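Local coordinates for protein beta-galacturonidase (Eisenbergiella tayi, PDB 6NCX) that probably hydrolyses terminal beta-linked galacturonides as a glycoside hydrolase of family 2, and binds galacturonate, at residues 42-47 against 131-136; 69-74 against 141-146; 267-272 against 503-508; 337-342 against 377-382. All coordinates share one frame; numbering follows the deposited sequence.

Contact 1. Residues 42-47 against 131-136. With ADA (alpha-D-galactopyranuronic acid), chain I.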
loop_
_atom_site.group_PDB
_atom_site.type_symbol
_atom_site.label_atom_id
_atom_site.label_comp_id
_atom_site.label_asym_id
_atom_site.label_seq_id
_atom_site.Cartn_x
_atom_site.Cartn_y
_atom_site.Cartn_z
ATOM N N CYS C 42 -2.761 24.838 10.768
ATOM C CA CYS C 42 -3.476 24.146 11.839
ATOM C C CYS C 42 -2.463 23.389 12.687
ATOM O O CYS C 42 -1.450 22.908 12.174
ATOM C CB CYS C 42 -4.548 23.166 11.299
ATOM S SG CYS C 42 -5.780 23.907 10.183
ATOM N N TRP C 43 -2.734 23.280 13.994
ATOM C CA TRP C 43 -1.739 22.675 14.865
ATOM C C TRP C 43 -1.761 21.153 14.823
ATOM O O TRP C 43 -0.801 20.531 15.305
ATOM C CB TRP C 43 -1.885 23.181 16.311
ATOM C CG TRP C 43 -3.142 22.781 17.068
ATOM C CD1 TRP C 43 -3.611 21.511 17.298
ATOM C CD2 TRP C 43 -4.052 23.666 17.729
ATOM N NE1 TRP C 43 -4.774 21.559 18.040
ATOM C CE2 TRP C 43 -5.064 22.867 18.322
ATOM C CE3 TRP C 43 -4.126 25.058 17.859
ATOM C CZ2 TRP C 43 -6.134 23.419 19.035
ATOM C CZ3 TRP C 43 -5.189 25.603 18.579
ATOM C CH2 TRP C 43 -6.172 24.787 19.159
ATOM N N GLU C 44 -2.813 20.539 14.250
ATOM C CA GLU C 44 -2.796 19.099 14.011
ATOM C C GLU C 44 -1.699 18.713 13.039
ATOM O O GLU C 44 -1.356 17.534 12.955
ATOM C CB GLU C 44 -4.143 18.601 13.467
ATOM C CG GLU C 44 -5.286 18.538 14.468
ATOM C CD GLU C 44 -5.961 19.906 14.708
ATOM O OE1 GLU C 44 -5.542 20.924 14.082
ATOM O OE2 GLU C 44 -6.925 19.954 15.519
ATOM N N ASN C 45 -1.153 19.686 12.298
ATOM C CA ASN C 45 -0.071 19.479 11.344
ATOM C C ASN C 45 1.307 19.775 11.925
ATOM O O ASN C 45 2.304 19.575 11.227
ATOM C CB ASN C 45 -0.279 20.348 10.100
ATOM C CG ASN C 45 -1.666 20.190 9.486
ATOM O OD1 ASN C 45 -2.330 21.172 9.169
ATOM N ND2 ASN C 45 -2.099 18.958 9.303
ATOM N N TYR C 46 1.388 20.299 13.186
ATOM C CA TYR C 46 2.666 20.476 13.867
ATOM C C TYR C 46 2.978 19.198 14.628
ATOM O O TYR C 46 2.112 18.707 15.362
ATOM C CB TYR C 46 2.645 21.636 14.862
ATOM C CG TYR C 46 1.988 22.943 14.445
ATOM C CD1 TYR C 46 1.575 23.856 15.419
ATOM C CD2 TYR C 46 1.807 23.287 13.109
ATOM C CE1 TYR C 46 0.983 25.062 15.079
ATOM C CE2 TYR C 46 1.208 24.499 12.757
ATOM C CZ TYR C 46 0.804 25.366 13.750
ATOM O OH TYR C 46 0.218 26.540 13.424
ATOM N N PRO C 47 4.192 18.640 14.484
ATOM C CA PRO C 47 4.495 17.326 15.094
ATOM C C PRO C 47 4.073 17.140 16.551
ATOM O O PRO C 47 3.612 16.046 16.894
ATOM C CB PRO C 47 6.014 17.244 14.931
ATOM C CG PRO C 47 6.240 17.927 13.615
ATOM C CD PRO C 47 5.306 19.120 13.645
ATOM N N ASP C 131 -18.404 14.110 10.963
ATOM C CA ASP C 131 -17.806 13.408 9.828
ATOM C C ASP C 131 -16.886 14.333 9.027
ATOM O O ASP C 131 -16.799 14.260 7.794
ATOM C CB ASP C 131 -18.919 12.828 8.957
ATOM C CG ASP C 131 -18.415 11.818 7.966
ATOM O OD1 ASP C 131 -19.016 11.709 6.885
ATOM O OD2 ASP C 131 -17.415 11.132 8.258
ATOM N N TYR C 132 -16.209 15.214 9.749
ATOM C CA TYR C 132 -15.163 16.097 9.268
ATOM C C TYR C 132 -14.496 16.665 10.514
ATOM O O TYR C 132 -15.135 16.802 11.563
ATOM C CB TYR C 132 -15.712 17.211 8.342
ATOM C CG TYR C 132 -16.672 18.182 9.006
ATOM C CD1 TYR C 132 -18.030 17.876 9.142
ATOM C CD2 TYR C 132 -16.217 19.405 9.525
ATOM C CE1 TYR C 132 -18.910 18.774 9.773
ATOM C CE2 TYR C 132 -17.091 20.292 10.163
ATOM C CZ TYR C 132 -18.432 19.970 10.279
ATOM O OH TYR C 132 -19.294 20.846 10.898
ATOM N N GLN C 133 -13.204 16.952 10.404
ATOM C CA GLN C 133 -12.431 17.385 11.554
ATOM C C GLN C 133 -12.697 18.855 11.840
ATOM O O GLN C 133 -12.875 19.660 10.920
ATOM C CB GLN C 133 -10.943 17.148 11.290
ATOM C CG GLN C 133 -9.997 17.716 12.342
ATOM C CD GLN C 133 -10.025 16.937 13.642
ATOM O OE1 GLN C 133 -11.026 16.918 14.354
ATOM N NE2 GLN C 133 -8.919 16.290 13.955
ATOM N N SER C 134 -12.748 19.205 13.116
ATOM C CA SER C 134 -12.709 20.611 13.534
ATOM C C SER C 134 -11.268 20.897 13.931
ATOM O O SER C 134 -10.815 20.486 15.004
ATOM C CB SER C 134 -13.678 20.893 14.686
ATOM O OG SER C 134 -15.043 20.925 14.265
ATOM N N TYR C 135 -10.533 21.575 13.061
ATOM C CA TYR C 135 -9.126 21.806 13.354
ATOM C C TYR C 135 -8.981 22.912 14.386
ATOM O O TYR C 135 -9.962 23.504 14.850
ATOM C CB TYR C 135 -8.339 22.163 12.092
ATOM C CG TYR C 135 -8.146 21.010 11.143
ATOM C CD1 TYR C 135 -9.037 20.805 10.081
ATOM C CD2 TYR C 135 -7.083 20.113 11.309
ATOM C CE1 TYR C 135 -8.876 19.749 9.206
ATOM C CE2 TYR C 135 -6.913 19.056 10.445
ATOM C CZ TYR C 135 -7.808 18.881 9.389
ATOM O OH TYR C 135 -7.640 17.843 8.517
ATOM N N GLY C 136 -7.740 23.199 14.736
ATOM C CA GLY C 136 -7.431 24.298 15.633
ATOM C C GLY C 136 -6.279 25.112 15.091
ATOM O O GLY C 136 -5.360 24.573 14.484
HETATM C C1 ADA I . -24.042 12.878 4.390
HETATM C C2 ADA I . -23.243 14.132 4.814
HETATM C C3 ADA I . -21.794 14.116 4.493
HETATM C C4 ADA I . -21.148 12.779 4.601
HETATM C C5 ADA I . -21.987 11.686 3.926
HETATM C C6 ADA I . -21.397 10.281 4.067
HETATM O O1 ADA I . -24.461 12.943 3.046
HETATM O O2 ADA I . -23.865 15.266 4.280
HETATM O O3 ADA I . -21.116 15.048 5.307
HETATM O O4 ADA I . -20.979 12.428 5.953
HETATM O O5 ADA I . -23.304 11.635 4.543
HETATM O O6B ADA I . -20.207 10.022 3.741
HETATM O O6A ADA I . -22.142 9.376 4.520
#
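Cys-42 and Gly-136 bring the two backbones together, CA to CA 5.5 Å, and Trp-43 N donates to Gly-136 O at 3.0 Å. A short 3-10 turn at 43-45 thus meets an irregular loop; both belong to loops of the N-terminal beta-sandwich of this family 2 enzyme. The Trp-43 indole forms a CH-pi contact. Its chi1 of 67° puts CG between the backbone N and the carbonyl carbon and swings the ring over Gly-136. Gly-136 CA lies 3.6 Å from the centroid of the six-membered ring, 7° off its normal. A side chain on Gly-136 would run into Trp-43 CZ2. Trp-43 NE1 is held by Tyr-52 O. Without the indole, a serine at Trp-43 is likely to leave a gap over Gly-136 and Tyr-52 O without its donor. Glu-44 bends at chi2 (81°), and this brings its carboxylate to Gly-136 N, which donates to the syn lone pair of OE1. That carboxylate stands nearly perpendicular to the Tyr-135 ring, whose OH bonds Asp-280. Asp-131, at the far end of segment 131-136, is part of the galacturonate site and pairs with Arg-525. Cys-42 SG makes an oblique sulfur-aromatic contact, 4.5 Å from the Tyr-135 ring centroid, and lies 3.6 Å from Tyr-135 CB.

Contact 2. Residues 69-74 against 141-146; sequences RLEFKG and GVVLEE
Arg-69 to Phe-72 pair antiparallel with Glu-145 to Val-142, the strand axes 4.8 Å apart. Backbone hydrogen bonds come first. Arg-69 with Glu-145 and Glu-71 with Val-143 are hydrogen-bonded pairs, each bonded in both directions. Leu-70 with Leu-144 and Phe-72 with Val-142 are the non-hydrogen-bonded pairs between and beyond them. Past the last bridge, Lys-73 N still donates to Gly-141 O at 2.7 Å. A water accepts from Gly-74 N and lies 2.8 Å from Gly-141 O.

Charges gather on the face of Arg-69, Glu-71 and Glu-145. Arg-69 CG is anti to N (chi1 -177°) and the chain stays extended to NE, which lays it alongside Glu-145, pointing the same way. Arg-69 NH1 donates to Glu-145 OE1 at 2.7 Å. The oxygen lies in the guanidinium plane, but the nitrogen comes from above the carboxylate plane, 39° out of it. Arg-69 NE pairs with Asp-99, and Glu-145 OE1 takes a second salt bridge from Arg-11. Lys-73 NZ reaches Glu-71 OE2 by a weak bond and also pairs with Glu-317.

Apolar contacts fill the other face. Phe-72 CE2 meets Val-142 CG1 at 3.6 Å, the two side chains running alongside each other. Leu-70 CD2 touches Leu-144 CB at 3.9 Å. The strands are the middle two of a four-stranded antiparallel sheet, whose Leu-70 and Phe-72 face packs on strands 78-83 and 109-117 of the second sheet of the N-terminal beta-sandwich.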
loop_
_atom_site.group_PDB
_atom_site.type_symbol
_atom_site.label_atom_id
_atom_site.label_comp_id
_atom_site.label_asym_id
_atom_site.label_seq_id
_atom_site.Cartn_x
_atom_site.Cartn_y
_atom_site.Cartn_z
ATOM N N ARG C 69 -7.284 48.495 12.370
ATOM C CA ARG C 69 -8.200 47.377 12.230
ATOM C C ARG C 69 -7.385 46.106 12.094
ATOM O O ARG C 69 -6.390 46.078 11.361
ATOM C CB ARG C 69 -9.107 47.568 11.022
ATOM C CG ARG C 69 -10.172 46.502 10.811
ATOM C CD ARG C 69 -11.239 47.027 9.863
ATOM N NE ARG C 69 -12.144 45.993 9.381
ATOM C CZ ARG C 69 -11.929 45.248 8.302
ATOM N NH1 ARG C 69 -10.831 45.400 7.568
ATOM N NH2 ARG C 69 -12.823 44.339 7.958
ATOM N N LEU C 70 -7.784 45.064 12.811
ATOM C CA LEU C 70 -7.164 43.748 12.676
ATOM C C LEU C 70 -8.181 42.768 12.097
ATOM O O LEU C 70 -9.220 42.511 12.714
ATOM C CB LEU C 70 -6.634 43.237 14.015
ATOM C CG LEU C 70 -5.258 43.744 14.446
ATOM C CD1 LEU C 70 -4.990 43.289 15.872
ATOM C CD2 LEU C 70 -4.186 43.246 13.492
ATOM N N GLU C 71 -7.885 42.229 10.918
ATOM C CA GLU C 71 -8.797 41.324 10.234
ATOM C C GLU C 71 -8.249 39.911 10.271
ATOM O O GLU C 71 -7.133 39.665 9.797
ATOM C CB GLU C 71 -9.032 41.720 8.780
ATOM C CG GLU C 71 -9.847 40.636 8.093
ATOM C CD GLU C 71 -10.282 41.005 6.705
ATOM O OE1 GLU C 71 -9.397 41.385 5.896
ATOM O OE2 GLU C 71 -11.499 40.898 6.425
ATOM N N PHE C 72 -9.060 38.985 10.784
ATOM C CA PHE C 72 -8.726 37.565 10.860
ATOM C C PHE C 72 -9.622 36.827 9.868
ATOM O O PHE C 72 -10.845 36.788 10.041
ATOM C CB PHE C 72 -8.911 37.033 12.281
ATOM C CG PHE C 72 -8.141 37.794 13.326
ATOM C CD1 PHE C 72 -8.695 38.924 13.941
ATOM C CD2 PHE C 72 -6.867 37.386 13.704
ATOM C CE1 PHE C 72 -7.984 39.631 14.907
ATOM C CE2 PHE C 72 -6.141 38.093 14.669
ATOM C CZ PHE C 72 -6.699 39.213 15.270
ATOM N N LYS C 73 -9.024 36.236 8.830
ATOM C CA LYS C 73 -9.842 35.559 7.826
ATOM C C LYS C 73 -10.414 34.245 8.354
ATOM O O LYS C 73 -11.451 33.786 7.867
ATOM C CB LYS C 73 -9.042 35.309 6.542
ATOM C CG LYS C 73 -8.675 36.568 5.776
ATOM C CD LYS C 73 -9.917 37.383 5.419
ATOM C CE LYS C 73 -9.542 38.524 4.489
ATOM N NZ LYS C 73 -10.728 39.142 3.848
ATOM N N GLY C 74 -9.751 33.623 9.328
ATOM C CA GLY C 74 -10.282 32.427 9.951
ATOM C C GLY C 74 -9.464 31.928 11.123
ATOM O O GLY C 74 -8.237 31.758 11.016
ATOM N N GLY C 141 -5.814 33.937 6.885
ATOM C CA GLY C 141 -4.842 35.003 7.040
ATOM C C GLY C 141 -5.222 36.080 8.049
ATOM O O GLY C 141 -6.341 36.141 8.562
ATOM N N VAL C 142 -4.243 36.949 8.335
ATOM C CA VAL C 142 -4.393 38.055 9.287
ATOM C C VAL C 142 -3.801 39.325 8.686
ATOM O O VAL C 142 -2.655 39.330 8.217
ATOM C CB VAL C 142 -3.721 37.776 10.650
ATOM C CG1 VAL C 142 -4.183 38.808 11.703
ATOM C CG2 VAL C 142 -3.964 36.332 11.122
ATOM N N VAL C 143 -4.561 40.416 8.751
ATOM C CA VAL C 143 -4.209 41.677 8.107
ATOM C C VAL C 143 -4.295 42.792 9.146
ATOM O O VAL C 143 -5.303 42.916 9.853
ATOM C CB VAL C 143 -5.135 41.968 6.902
ATOM C CG1 VAL C 143 -4.778 43.285 6.232
ATOM C CG2 VAL C 143 -5.095 40.810 5.888
ATOM N N LEU C 144 -3.233 43.586 9.259
ATOM C CA LEU C 144 -3.264 44.815 10.047
ATOM C C LEU C 144 -3.478 45.996 9.108
ATOM O O LEU C 144 -2.783 46.122 8.093
ATOM C CB LEU C 144 -1.975 45.007 10.852
ATOM C CG LEU C 144 -1.664 46.433 11.350
ATOM C CD1 LEU C 144 -2.581 46.904 12.490
ATOM C CD2 LEU C 144 -0.199 46.519 11.756
ATOM N N GLU C 145 -4.448 46.840 9.437
ATOM C CA GLU C 145 -4.746 48.044 8.674
ATOM C C GLU C 145 -4.654 49.257 9.590
ATOM O O GLU C 145 -5.216 49.255 10.691
ATOM C CB GLU C 145 -6.138 47.960 8.045
ATOM C CG GLU C 145 -6.378 46.669 7.274
ATOM C CD GLU C 145 -7.818 46.521 6.801
ATOM O OE1 GLU C 145 -8.720 47.129 7.425
ATOM O OE2 GLU C 145 -8.049 45.799 5.805
ATOM N N GLU C 146 -3.941 50.287 9.141
ATOM C CA GLU C 146 -3.920 51.569 9.833
ATOM C C GLU C 146 -4.949 52.483 9.181
ATOM O O GLU C 146 -4.847 52.790 7.986
ATOM C CB GLU C 146 -2.515 52.174 9.819
ATOM C CG GLU C 146 -1.638 51.585 10.929
ATOM C CD GLU C 146 -0.156 51.922 10.795
ATOM O OE1 GLU C 146 0.554 51.192 10.064
ATOM O OE2 GLU C 146 0.299 52.903 11.435
HETATM O O HOH W 1 -7.315 34.615 10.728
#

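Contact 3. Residues 267-272 against 503-508; sequences GRKLRI and GCSGVY
Ile-272 CG2 lies over one face of the Tyr-508 ring, 3.5 Å from the ring plane and nearer the CE1-CZ side than the centre. This CH-pi contact has CG2 3.8 Å from the ring centroid, 24° off the normal. With chi1 -65° Ile-272 CG1 sits beside the backbone N, which leaves CG2 anti to N and turned to the ring. At the rim, Tyr-508 OH is hydrogen-bonded to Ser-307 and Tyr-371. An alanine in place of Tyr-508 would probably bare the CG2 methyl of Ile-272 and leave Ser-307 and Tyr-371 without their shared hydroxyl partner. The two strands run parallel and are the first and eighth of the (beta/alpha)8 barrel, so their pairing closes it. Ile-272 N donates to Ser-505 O at 2.8 Å. Ile-272 O accepts from Val-507 N at 3.0 Å, the donor unusually far, 46°, out of the plane of that carbonyl. Ile-272 thus bonds on both sides of Gly-506, its bridge partner. The Gly-506 CA comes 3.1 Å from Ile-272 O, and a side chain there would collide with that oxygen. Val-507 points away and packs on helix 484-499. Gly-506 N also donates to Cys-504 SG at 3.5 Å.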
loop_
_atom_site.group_PDB
_atom_site.type_symbol
_atom_site.label_atom_id
_atom_site.label_comp_id
_atom_site.label_asym_id
_atom_site.label_seq_id
_atom_site.Cartn_x
_atom_site.Cartn_y
_atom_site.Cartn_z
ATOM N N GLY C 267 -29.670 33.321 -18.984
ATOM C CA GLY C 267 -30.743 32.822 -19.817
ATOM C C GLY C 267 -30.578 31.405 -20.323
ATOM O O GLY C 267 -31.525 30.850 -20.896
ATOM N N ARG C 268 -29.408 30.803 -20.152
ATOM C CA ARG C 268 -29.191 29.436 -20.594
ATOM C C ARG C 268 -29.517 28.470 -19.457
ATOM O O ARG C 268 -29.344 28.794 -18.278
ATOM C CB ARG C 268 -27.749 29.253 -21.078
ATOM C CG ARG C 268 -27.296 30.339 -22.079
ATOM C CD ARG C 268 -26.111 29.885 -22.897
ATOM N NE ARG C 268 -26.448 28.723 -23.716
ATOM C CZ ARG C 268 -25.561 28.005 -24.392
ATOM N NH1 ARG C 268 -24.281 28.328 -24.355
ATOM N NH2 ARG C 268 -25.953 26.960 -25.103
ATOM N N LYS C 269 -30.024 27.288 -19.818
ATOM C CA LYS C 269 -30.397 26.299 -18.815
ATOM C C LYS C 269 -29.165 25.517 -18.379
ATOM O O LYS C 269 -28.530 24.836 -19.191
ATOM C CB LYS C 269 -31.478 25.357 -19.339
ATOM C CG LYS C 269 -31.828 24.254 -18.352
ATOM C CD LYS C 269 -33.077 23.494 -18.767
ATOM C CE LYS C 269 -33.157 22.131 -18.059
ATOM N NZ LYS C 269 -33.536 22.189 -16.618
ATOM N N LEU C 270 -28.861 25.590 -17.088
ATOM C CA LEU C 270 -27.619 25.095 -16.513
ATOM C C LEU C 270 -27.678 23.603 -16.188
ATOM O O LEU C 270 -28.680 23.110 -15.659
ATOM C CB LEU C 270 -27.332 25.884 -15.241
ATOM C CG LEU C 270 -25.911 25.960 -14.727
ATOM C CD1 LEU C 270 -24.991 26.475 -15.837
ATOM C CD2 LEU C 270 -25.901 26.898 -13.511
ATOM N N ARG C 271 -26.592 22.893 -16.504
ATOM C CA ARG C 271 -26.325 21.550 -15.984
ATOM C C ARG C 271 -25.160 21.622 -15.002
ATOM O O ARG C 271 -24.056 22.029 -15.379
ATOM C CB ARG C 271 -25.994 20.548 -17.096
ATOM C CG ARG C 271 -25.689 19.138 -16.548
ATOM C CD ARG C 271 -25.288 18.149 -17.629
ATOM N NE ARG C 271 -26.390 17.861 -18.545
ATOM C CZ ARG C 271 -26.527 18.405 -19.755
ATOM N NH1 ARG C 271 -25.625 19.273 -20.213
ATOM N NH2 ARG C 271 -27.571 18.086 -20.506
ATOM N N ILE C 272 -25.409 21.220 -13.754
ATOM C CA ILE C 272 -24.372 21.143 -12.726
ATOM C C ILE C 272 -23.624 19.821 -12.873
ATOM O O ILE C 272 -24.227 18.739 -12.849
ATOM C CB ILE C 272 -24.965 21.280 -11.310
ATOM C CG1 ILE C 272 -25.586 22.673 -11.081
ATOM C CG2 ILE C 272 -23.899 20.982 -10.252
ATOM C CD1 ILE C 272 -24.625 23.819 -11.314
ATOM N N GLY C 503 -35.979 16.505 -15.123
ATOM C CA GLY C 503 -36.236 17.415 -14.025
ATOM C C GLY C 503 -35.042 17.701 -13.129
ATOM O O GLY C 503 -35.123 18.614 -12.289
ATOM N N CYS C 504 -33.942 16.963 -13.284
ATOM C CA CYS C 504 -32.758 17.124 -12.452
ATOM C C CYS C 504 -31.733 17.987 -13.176
ATOM O O CYS C 504 -31.378 17.707 -14.325
ATOM C CB CYS C 504 -32.158 15.762 -12.098
ATOM S SG CYS C 504 -30.619 15.816 -11.140
ATOM N N SER C 505 -31.250 19.031 -12.496
ATOM C CA SER C 505 -30.313 19.984 -13.079
ATOM C C SER C 505 -28.851 19.553 -12.969
ATOM O O SER C 505 -27.972 20.226 -13.523
ATOM C CB SER C 505 -30.499 21.361 -12.426
ATOM O OG SER C 505 -31.773 21.908 -12.755
ATOM N N GLY C 506 -28.560 18.448 -12.305
ATOM C CA GLY C 506 -27.201 17.965 -12.238
ATOM C C GLY C 506 -26.907 17.444 -10.850
ATOM O O GLY C 506 -27.823 17.170 -10.075
ATOM N N VAL C 507 -25.615 17.355 -10.532
ATOM C CA VAL C 507 -25.166 16.581 -9.383
ATOM C C VAL C 507 -23.868 17.167 -8.848
ATOM O O VAL C 507 -23.069 17.739 -9.593
ATOM C CB VAL C 507 -24.999 15.078 -9.753
ATOM C CG1 VAL C 507 -24.084 14.903 -10.976
ATOM C CG2 VAL C 507 -24.485 14.271 -8.558
ATOM N N TYR C 508 -23.687 17.052 -7.532
ATOM C CA TYR C 508 -22.395 17.174 -6.874
ATOM C C TYR C 508 -22.024 15.779 -6.386
ATOM O O TYR C 508 -22.773 15.175 -5.612
ATOM C CB TYR C 508 -22.433 18.173 -5.701
ATOM C CG TYR C 508 -22.563 19.602 -6.148
ATOM C CD1 TYR C 508 -23.813 20.200 -6.253
ATOM C CD2 TYR C 508 -21.447 20.339 -6.516
ATOM C CE1 TYR C 508 -23.946 21.485 -6.696
ATOM C CE2 TYR C 508 -21.570 21.648 -6.963
ATOM C CZ TYR C 508 -22.825 22.200 -7.054
ATOM O OH TYR C 508 -22.985 23.478 -7.490
#

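Contact 4. Residues 337-342 against 377-382; sequences RGLSEE and NECASD. With ADA (alpha-D-galactopyranuronic acid), chain I.
Arg-337 and Asn-377 lie side by side and point the same way, toward the bound galacturonate. Their guanidinium and amide planes are 56° apart. The amide nitrogen ND2 of Asn-377 sits 3.3 Å from Arg-337 CG, alongside the aliphatic part of the chain. Asn-377 CG is anti to the backbone N, chi1 174°, and its ND2 donates to O2 of the sugar at 2.9 Å. On the other branch of that amide, OD1 is held by Arg-309 and Asn-428, which fixes its rotation. Arg-337 bends at chi2 and meets the sugar with its edge. Its NE donates to O3 at 2.7 Å and also to O4, while NH2 donates to O4 at 3.1 Å. Glu-378 comes to the sugar from a different side: its OE2 is 3.0 Å from O1. Glu-378 OE1 is 4.4 Å from Arg-337 NH2, and no N-H of the guanidinium points at it.

Farther from the sugar the backbones join. Gly-338 N donates to Asn-377 O at 2.7 Å. Leu-339 packs its CB on Cys-379 SG at 3.8 Å, and its N makes a weak bond to that sulfur. The Ala-380 methyl abuts Glu-341 N, at the start of helix 341-344. Asn-377 and Glu-378 follow the fourth barrel strand, a position consistent with the Asn-Glu pair found there in clan GH-A glycosidases.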
loop_
_atom_site.group_PDB
_atom_site.type_symbol
_atom_site.label_atom_id
_atom_site.label_comp_id
_atom_site.label_asym_id
_atom_site.label_seq_id
_atom_site.Cartn_x
_atom_site.Cartn_y
_atom_site.Cartn_z
ATOM N N ARG C 337 -23.789 20.368 9.522
ATOM C CA ARG C 337 -23.872 19.040 8.902
ATOM C C ARG C 337 -24.560 18.084 9.861
ATOM O O ARG C 337 -24.014 17.795 10.931
ATOM C CB ARG C 337 -22.489 18.481 8.547
ATOM C CG ARG C 337 -22.575 17.128 7.845
ATOM C CD ARG C 337 -21.425 16.216 8.201
ATOM N NE ARG C 337 -21.786 14.834 7.912
ATOM C CZ ARG C 337 -22.583 14.092 8.688
ATOM N NH1 ARG C 337 -23.089 14.599 9.803
ATOM N NH2 ARG C 337 -22.882 12.846 8.349
ATOM N N GLY C 338 -25.730 17.581 9.474
ATOM C CA GLY C 338 -26.325 16.464 10.185
ATOM C C GLY C 338 -26.690 16.745 11.630
ATOM O O GLY C 338 -26.738 15.812 12.440
ATOM N N LEU C 339 -26.970 17.996 11.981
ATOM C CA LEU C 339 -27.335 18.296 13.361
ATOM C C LEU C 339 -28.749 17.780 13.654
ATOM O O LEU C 339 -29.677 17.989 12.865
ATOM C CB LEU C 339 -27.210 19.804 13.612
ATOM C CG LEU C 339 -25.757 20.297 13.468
ATOM C CD1 LEU C 339 -25.615 21.803 13.544
ATOM C CD2 LEU C 339 -24.817 19.633 14.493
ATOM N N SER C 340 -28.909 17.064 14.764
ATOM C CA SER C 340 -30.234 16.561 15.116
ATOM C C SER C 340 -31.139 17.712 15.576
ATOM O O SER C 340 -30.693 18.852 15.758
ATOM C CB SER C 340 -30.132 15.498 16.214
ATOM O OG SER C 340 -29.633 16.058 17.422
ATOM N N GLU C 341 -32.435 17.402 15.766
ATOM C CA GLU C 341 -33.338 18.360 16.408
ATOM C C GLU C 341 -32.813 18.766 17.783
ATOM O O GLU C 341 -32.826 19.953 18.136
ATOM C CB GLU C 341 -34.761 17.796 16.540
ATOM C CG GLU C 341 -35.713 18.768 17.321
ATOM C CD GLU C 341 -37.192 18.313 17.430
ATOM O OE1 GLU C 341 -37.527 17.172 17.034
ATOM O OE2 GLU C 341 -38.028 19.117 17.918
ATOM N N GLU C 342 -32.333 17.791 18.567
ATOM C CA GLU C 342 -31.759 18.100 19.873
ATOM C C GLU C 342 -30.486 18.941 19.758
ATOM O O GLU C 342 -30.225 19.769 20.635
ATOM C CB GLU C 342 -31.494 16.804 20.640
ATOM C CG GLU C 342 -31.345 16.992 22.150
ATOM C CD GLU C 342 -32.501 17.781 22.774
ATOM O OE1 GLU C 342 -33.676 17.469 22.469
ATOM O OE2 GLU C 342 -32.232 18.723 23.565
ATOM N N ASN C 377 -27.084 21.646 5.991
ATOM C CA ASN C 377 -26.886 20.337 5.370
ATOM C C ASN C 377 -27.365 19.183 6.252
ATOM O O ASN C 377 -26.781 18.898 7.309
ATOM C CB ASN C 377 -25.409 20.113 5.012
ATOM C CG ASN C 377 -25.153 18.697 4.506
ATOM O OD1 ASN C 377 -25.370 18.380 3.323
ATOM N ND2 ASN C 377 -24.721 17.831 5.406
ATOM N N GLU C 378 -28.438 18.516 5.815
ATOM C CA GLU C 378 -28.961 17.310 6.462
ATOM C C GLU C 378 -29.384 17.541 7.915
ATOM O O GLU C 378 -29.294 16.627 8.741
ATOM C CB GLU C 378 -27.949 16.164 6.401
ATOM C CG GLU C 378 -27.719 15.567 5.020
ATOM C CD GLU C 378 -27.152 14.145 5.093
ATOM O OE1 GLU C 378 -26.618 13.755 6.158
ATOM O OE2 GLU C 378 -27.261 13.410 4.092
ATOM N N CYS C 379 -29.886 18.730 8.256
ATOM C CA CYS C 379 -30.418 18.919 9.599
ATOM C C CYS C 379 -31.885 18.465 9.665
ATOM O O CYS C 379 -32.422 17.891 8.716
ATOM C CB CYS C 379 -30.195 20.356 10.050
ATOM S SG CYS C 379 -28.425 20.716 10.154
ATOM N N ALA C 380 -32.547 18.695 10.808
ATOM C CA ALA C 380 -33.825 18.049 11.128
ATOM C C ALA C 380 -35.015 18.771 10.482
ATOM O O ALA C 380 -35.930 19.262 11.147
ATOM C CB ALA C 380 -33.998 17.955 12.638
ATOM N N SER C 381 -35.007 18.795 9.151
ATOM C CA SER C 381 -36.061 19.424 8.372
ATOM C C SER C 381 -37.349 18.592 8.318
ATOM O O SER C 381 -38.276 18.960 7.588
ATOM C CB SER C 381 -35.549 19.703 6.958
ATOM O OG SER C 381 -35.068 18.507 6.360
ATOM N N ASP C 382 -37.416 17.475 9.046
ATOM C CA ASP C 382 -38.645 16.711 9.201
ATOM C C ASP C 382 -39.391 17.050 10.489
ATOM O O ASP C 382 -40.451 16.471 10.741
ATOM C CB ASP C 382 -38.344 15.207 9.158
ATOM C CG ASP C 382 -37.333 14.779 10.222
ATOM O OD1 ASP C 382 -36.418 15.566 10.551
ATOM O OD2 ASP C 382 -37.445 13.646 10.730
HETATM C C1 ADA I . -24.042 12.878 4.390
HETATM C C2 ADA I . -23.243 14.132 4.814
HETATM C C3 ADA I . -21.794 14.116 4.493
HETATM C C4 ADA I . -21.148 12.779 4.601
HETATM C C5 ADA I . -21.987 11.686 3.926
HETATM C C6 ADA I . -21.397 10.281 4.067
HETATM O O1 ADA I . -24.461 12.943 3.046
HETATM O O2 ADA I . -23.865 15.266 4.280
HETATM O O3 ADA I . -21.116 15.048 5.307
HETATM O O4 ADA I . -20.979 12.428 5.953
HETATM O O5 ADA I . -23.304 11.635 4.543
HETATM O O6B ADA I . -20.207 10.022 3.741
HETATM O O6A ADA I . -22.142 9.376 4.520
#

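In the fold
Contacts 1 and 4 meet at the sugar. Asp-131 CB lies 3.7 Å from Arg-337 NE, and Tyr-132 CE1 lies 3.8 Å from Arg-337 CB. The sandwich loop 131-136 therefore reaches into the barrel pocket, where both contacts touch the bound galacturonate. His-312, Tyr-434, Glu-465, Arg-525, Asn-530 and Lys-532 complete the site. Contact 3 encloses contact 4 along the chain, and their nearest atoms are about 9 Å apart. Its Tyr-508 side chain is about 6 Å from that of Glu-465 and about 10 Å from the ligand. Contact 2 does not touch the others; its nearest atoms are about 8 Å from contact 1, and its centre is about 34 Å from that of contact 4.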